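Local coordinates for chromosome partition protein Smc (Pyrococcus yayanosii, PDB 5XEI) that probably hydrolyses ATP with its head domain and binds DNA to drive chromosome condensation and partitioning, its head and hinge being joined by long coiled coils, at residues L207-L218 against L315-F326. Residues are numbered along the deposited sequence; the frame is centred on the assembly and turned at random.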
loop_
_atom_site.group_PDB
_atom_site.type_symbol
_atom_site.label_atom_id
_atom_site.label_comp_id
_atom_site.label_asym_id
_atom_site.label_seq_id
_atom_site.Cartn_x
_atom_site.Cartn_y
_atom_site.Cartn_z
ATOM N N LEU A 207 -26.753 3.748 -37.489
ATOM C CA LEU A 207 -28.077 4.288 -37.241
ATOM C C LEU A 207 -28.290 5.616 -37.943
ATOM O O LEU A 207 -29.420 5.912 -38.348
ATOM C CB LEU A 207 -28.309 4.424 -35.740
ATOM C CG LEU A 207 -28.941 3.181 -35.115
ATOM C CD1 LEU A 207 -28.267 1.898 -35.580
ATOM C CD2 LEU A 207 -28.888 3.304 -33.615
ATOM N N GLU A 208 -27.245 6.432 -38.101
ATOM C CA GLU A 208 -27.425 7.672 -38.852
ATOM C C GLU A 208 -27.859 7.387 -40.275
ATOM O O GLU A 208 -28.681 8.118 -40.843
ATOM C CB GLU A 208 -26.146 8.494 -38.883
ATOM C CG GLU A 208 -25.737 8.967 -37.544
ATOM C CD GLU A 208 -24.259 9.116 -37.362
ATOM O OE1 GLU A 208 -23.704 8.283 -36.629
ATOM O OE2 GLU A 208 -23.681 10.088 -37.895
ATOM N N LYS A 209 -27.298 6.342 -40.875
ATOM C CA LYS A 209 -27.595 6.043 -42.267
ATOM C C LYS A 209 -28.980 5.425 -42.405
ATOM O O LYS A 209 -29.760 5.825 -43.277
ATOM C CB LYS A 209 -26.510 5.128 -42.838
ATOM C CG LYS A 209 -27.005 4.086 -43.835
ATOM C CD LYS A 209 -25.818 3.449 -44.553
ATOM C CE LYS A 209 -26.218 2.258 -45.408
ATOM N NZ LYS A 209 -25.026 1.434 -45.802
ATOM N N GLU A 210 -29.303 4.467 -41.538
ATOM C CA GLU A 210 -30.656 3.931 -41.492
ATOM C C GLU A 210 -31.674 5.015 -41.158
ATOM O O GLU A 210 -32.739 5.080 -41.779
ATOM C CB GLU A 210 -30.716 2.799 -40.479
ATOM C CG GLU A 210 -29.679 1.751 -40.726
ATOM C CD GLU A 210 -29.624 0.725 -39.623
ATOM O OE1 GLU A 210 -30.690 0.271 -39.153
ATOM O OE2 GLU A 210 -28.499 0.377 -39.214
ATOM N N ARG A 211 -31.371 5.878 -40.188
ATOM C CA ARG A 211 -32.314 6.943 -39.869
ATOM C C ARG A 211 -32.672 7.726 -41.118
ATOM O O ARG A 211 -33.855 7.957 -41.408
ATOM C CB ARG A 211 -31.754 7.892 -38.814
ATOM C CG ARG A 211 -32.656 9.097 -38.606
ATOM C CD ARG A 211 -31.874 10.282 -38.109
ATOM N NE ARG A 211 -30.853 10.696 -39.065
ATOM C CZ ARG A 211 -29.721 11.293 -38.716
ATOM N NH1 ARG A 211 -29.461 11.519 -37.439
ATOM N NH2 ARG A 211 -28.837 11.644 -39.633
ATOM N N ASN A 212 -31.655 8.120 -41.884
ATOM C CA ASN A 212 -31.910 8.986 -43.025
ATOM C C ASN A 212 -32.676 8.259 -44.112
ATOM O O ASN A 212 -33.491 8.875 -44.800
ATOM C CB ASN A 212 -30.606 9.542 -43.580
ATOM C CG ASN A 212 -29.966 10.542 -42.654
ATOM O OD1 ASN A 212 -28.756 10.526 -42.470
ATOM N ND2 ASN A 212 -30.779 11.415 -42.051
ATOM N N ASP A 213 -32.438 6.959 -44.270
ATOM C CA ASP A 213 -33.227 6.193 -45.218
ATOM C C ASP A 213 -34.655 6.057 -44.739
ATOM O O ASP A 213 -35.594 6.191 -45.528
ATOM C CB ASP A 213 -32.607 4.823 -45.448
ATOM C CG ASP A 213 -31.400 4.898 -46.339
ATOM O OD1 ASP A 213 -30.697 3.877 -46.475
ATOM O OD2 ASP A 213 -31.159 5.995 -46.900
ATOM N N ALA A 214 -34.840 5.795 -43.444
ATOM C CA ALA A 214 -36.193 5.760 -42.906
ATOM C C ALA A 214 -36.880 7.105 -43.101
ATOM O O ALA A 214 -38.075 7.159 -43.416
ATOM C CB ALA A 214 -36.171 5.371 -41.436
ATOM N N LEU A 215 -36.128 8.202 -42.973
ATOM C CA LEU A 215 -36.731 9.518 -43.149
ATOM C C LEU A 215 -37.186 9.747 -44.591
ATOM O O LEU A 215 -38.271 10.286 -44.818
ATOM C CB LEU A 215 -35.756 10.610 -42.698
ATOM C CG LEU A 215 -35.523 10.691 -41.181
ATOM C CD1 LEU A 215 -34.888 11.998 -40.732
ATOM C CD2 LEU A 215 -36.826 10.505 -40.463
ATOM N N ARG A 216 -36.385 9.359 -45.583
ATOM C CA ARG A 216 -36.800 9.638 -46.958
ATOM C C ARG A 216 -37.840 8.642 -47.431
ATOM O O ARG A 216 -38.756 9.001 -48.173
ATOM C CB ARG A 216 -35.601 9.657 -47.899
ATOM C CG ARG A 216 -34.361 10.266 -47.283
ATOM C CD ARG A 216 -33.118 10.067 -48.164
ATOM N NE ARG A 216 -32.109 11.037 -47.795
ATOM C CZ ARG A 216 -30.858 10.977 -48.228
ATOM N NH1 ARG A 216 -30.487 9.992 -49.043
ATOM N NH2 ARG A 216 -29.971 11.895 -47.864
ATOM N N TYR A 217 -37.729 7.390 -47.003
ATOM C CA TYR A 217 -38.854 6.483 -47.148
ATOM C C TYR A 217 -40.144 7.139 -46.640
ATOM O O TYR A 217 -41.203 7.032 -47.274
ATOM C CB TYR A 217 -38.553 5.169 -46.420
ATOM C CG TYR A 217 -39.777 4.338 -46.212
ATOM C CD1 TYR A 217 -40.142 3.367 -47.120
ATOM C CD2 TYR A 217 -40.582 4.538 -45.100
ATOM C CE1 TYR A 217 -41.271 2.612 -46.919
ATOM C CE2 TYR A 217 -41.701 3.810 -44.901
ATOM C CZ TYR A 217 -42.051 2.846 -45.801
ATOM O OH TYR A 217 -43.196 2.121 -45.555
ATOM N N LEU A 218 -40.072 7.833 -45.506
ATOM C CA LEU A 218 -41.243 8.538 -44.996
ATOM C C LEU A 218 -41.727 9.573 -46.000
ATOM O O LEU A 218 -42.892 9.553 -46.412
ATOM C CB LEU A 218 -40.914 9.205 -43.664
ATOM C CG LEU A 218 -41.556 8.656 -42.401
ATOM C CD1 LEU A 218 -41.275 7.169 -42.312
ATOM C CD2 LEU A 218 -40.998 9.365 -41.172
ATOM N N LEU A 315 -35.223 1.926 -51.785
ATOM C CA LEU A 315 -34.748 2.030 -50.408
ATOM C C LEU A 315 -34.923 0.755 -49.596
ATOM O O LEU A 315 -34.198 0.566 -48.616
ATOM C CB LEU A 315 -35.462 3.170 -49.678
ATOM C CG LEU A 315 -35.241 4.539 -50.303
ATOM C CD1 LEU A 315 -35.827 5.597 -49.398
ATOM C CD2 LEU A 315 -33.750 4.773 -50.560
ATOM N N GLU A 316 -35.859 -0.119 -49.963
ATOM C CA GLU A 316 -36.162 -1.263 -49.103
ATOM C C GLU A 316 -34.981 -2.226 -49.084
ATOM O O GLU A 316 -34.257 -2.342 -50.076
ATOM C CB GLU A 316 -37.441 -1.982 -49.545
ATOM C CG GLU A 316 -38.628 -1.054 -49.680
ATOM C CD GLU A 316 -39.823 -1.453 -48.832
ATOM O OE1 GLU A 316 -40.972 -1.194 -49.259
ATOM O OE2 GLU A 316 -39.616 -2.016 -47.731
ATOM N N PRO A 317 -34.753 -2.881 -47.930
ATOM C CA PRO A 317 -35.544 -2.720 -46.704
ATOM C C PRO A 317 -35.119 -1.485 -45.906
ATOM O O PRO A 317 -33.945 -1.094 -45.981
ATOM C CB PRO A 317 -35.233 -4.000 -45.912
ATOM C CG PRO A 317 -34.300 -4.818 -46.786
ATOM C CD PRO A 317 -33.670 -3.855 -47.734
ATOM N N VAL A 318 -36.057 -0.879 -45.172
ATOM C CA VAL A 318 -35.743 0.194 -44.244
ATOM C C VAL A 318 -36.171 -0.236 -42.849
ATOM O O VAL A 318 -37.069 -1.055 -42.671
ATOM C CB VAL A 318 -36.398 1.536 -44.625
ATOM C CG1 VAL A 318 -36.233 1.810 -46.120
ATOM C CG2 VAL A 318 -37.857 1.577 -44.189
ATOM N N ASN A 319 -35.500 0.325 -41.852
ATOM C CA ASN A 319 -35.699 -0.038 -40.452
ATOM C C ASN A 319 -36.219 1.205 -39.743
ATOM O O ASN A 319 -35.460 2.135 -39.470
ATOM C CB ASN A 319 -34.391 -0.550 -39.845
ATOM C CG ASN A 319 -34.409 -0.587 -38.319
ATOM O OD1 ASN A 319 -35.463 -0.732 -37.686
ATOM N ND2 ASN A 319 -33.227 -0.477 -37.719
ATOM N N MET A 320 -37.509 1.251 -39.447
ATOM C CA MET A 320 -38.020 2.502 -38.915
ATOM C C MET A 320 -37.709 2.688 -37.441
ATOM O O MET A 320 -37.769 3.828 -36.952
ATOM C CB MET A 320 -39.518 2.615 -39.159
ATOM C CG MET A 320 -39.896 2.393 -40.602
ATOM S SD MET A 320 -41.005 3.731 -41.061
ATOM C CE MET A 320 -39.811 5.065 -41.061
ATOM N N LYS A 321 -37.361 1.609 -36.732
ATOM C CA LYS A 321 -36.858 1.772 -35.375
ATOM C C LYS A 321 -35.663 2.720 -35.346
ATOM O O LYS A 321 -35.421 3.388 -34.333
ATOM C CB LYS A 321 -36.467 0.419 -34.787
ATOM C CG LYS A 321 -37.398 -0.707 -35.153
ATOM C CD LYS A 321 -38.475 -0.904 -34.091
ATOM C CE LYS A 321 -39.700 -1.674 -34.637
ATOM N NZ LYS A 321 -40.967 -1.395 -33.859
ATOM N N ALA A 322 -34.932 2.810 -36.462
ATOM C CA ALA A 322 -33.719 3.616 -36.521
ATOM C C ALA A 322 -33.961 5.064 -36.106
ATOM O O ALA A 322 -33.109 5.669 -35.451
ATOM C CB ALA A 322 -33.123 3.569 -37.928
ATOM N N ILE A 323 -35.095 5.650 -36.489
ATOM C CA ILE A 323 -35.328 7.044 -36.139
ATOM C C ILE A 323 -35.330 7.213 -34.629
ATOM O O ILE A 323 -34.756 8.173 -34.094
ATOM C CB ILE A 323 -36.634 7.553 -36.768
ATOM C CG1 ILE A 323 -36.497 7.612 -38.286
ATOM C CG2 ILE A 323 -37.025 8.908 -36.186
ATOM C CD1 ILE A 323 -37.841 7.557 -39.011
ATOM N N GLU A 324 -35.952 6.284 -33.912
ATOM C CA GLU A 324 -35.923 6.421 -32.461
ATOM C C GLU A 324 -34.638 5.840 -31.871
ATOM O O GLU A 324 -34.135 6.357 -30.867
ATOM C CB GLU A 324 -37.157 5.768 -31.830
ATOM C CG GLU A 324 -38.511 6.416 -32.175
ATOM C CD GLU A 324 -38.493 7.958 -32.185
ATOM O OE1 GLU A 324 -39.053 8.565 -33.136
ATOM O OE2 GLU A 324 -37.925 8.557 -31.249
ATOM N N ASP A 325 -34.090 4.774 -32.481
ATOM C CA ASP A 325 -32.854 4.169 -31.985
ATOM C C ASP A 325 -31.703 5.162 -32.009
ATOM O O ASP A 325 -30.876 5.195 -31.090
ATOM C CB ASP A 325 -32.490 2.935 -32.816
ATOM C CG ASP A 325 -33.217 1.667 -32.354
ATOM O OD1 ASP A 325 -33.834 1.702 -31.265
ATOM O OD2 ASP A 325 -33.171 0.636 -33.082
ATOM N N PHE A 326 -31.616 5.961 -33.067
ATOM C CA PHE A 326 -30.600 6.996 -33.142
ATOM C C PHE A 326 -30.538 7.830 -31.863
ATOM O O PHE A 326 -29.537 7.801 -31.136
ATOM C CB PHE A 326 -30.876 7.882 -34.347
ATOM C CG PHE A 326 -29.864 8.923 -34.537
ATOM C CD1 PHE A 326 -30.033 10.185 -33.984
ATOM C CD2 PHE A 326 -28.709 8.647 -35.226
ATOM C CE1 PHE A 326 -29.066 11.163 -34.142
ATOM C CE2 PHE A 326 -27.753 9.625 -35.373
ATOM C CZ PHE A 326 -27.926 10.880 -34.839
#
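Ile-323 of helix 321-383 sits as a knob in a hole formed by Arg-211, Ala-214, Leu-215 and Leu-218 of helix 170-246, a worked example of how two coiled-coil helices interlock. From CB, the longer branch leaves anti to its own carbonyl carbon (chi1 -67°), which carries CG1 against both Leu-215 CD2 and Ala-214 CB; at the tip, CD1 rests 3.7 Å from Ala-214 CB and also meets the CD2 methyls of Leu-215 and Leu-218. On one flank Ala-322 CB settles against Glu-210 CB at 3.6 Å; with so short a side chain at Ala-322, the axes of 207-218 and 321-326 come within 7.8 Å.

Further along, the Phe-326 ring receives the Arg-211 guanidinium over one face in a cation-pi contact, with CZ of Arg-211 4.3 Å from the Phe-326 centroid. A bend at chi3 (61°) brings NH1 down toward the CZ side of the ring, while the guanidinium plane stays steeply tilted to it. Leu-207 CD2 packs beside Asp-325 CB.

At the other end, residues 316-320 are loop. Val-318 lays CG2 over one face of the Tyr-217 ring, 4.1 Å from its centroid, a CH-pi contact; Met-320 SD approaches the same ring obliquely as a Met-aromatic pair, and Leu-315 CD1 reaches Tyr-217 N at 3.5 Å. Asn-319 works in both directions: its ND2 donates an almost straight hydrogen bond to Glu-210 OE1 (3.0 Å), which lies close to the plane of the Asn-319 amide, while its OD1 accepts a weak capping bond from Lys-321 N.

Knob-into-hole contact, Asn-319 to Glu-210 hydrogen bond, cation-pi and CH-pi contacts together join segments running in roughly opposite directions, at 135°, within the antiparallel coiled-coil arm of an SMC protein, interrupted here where helix 298-315 gives way to helix 321-383.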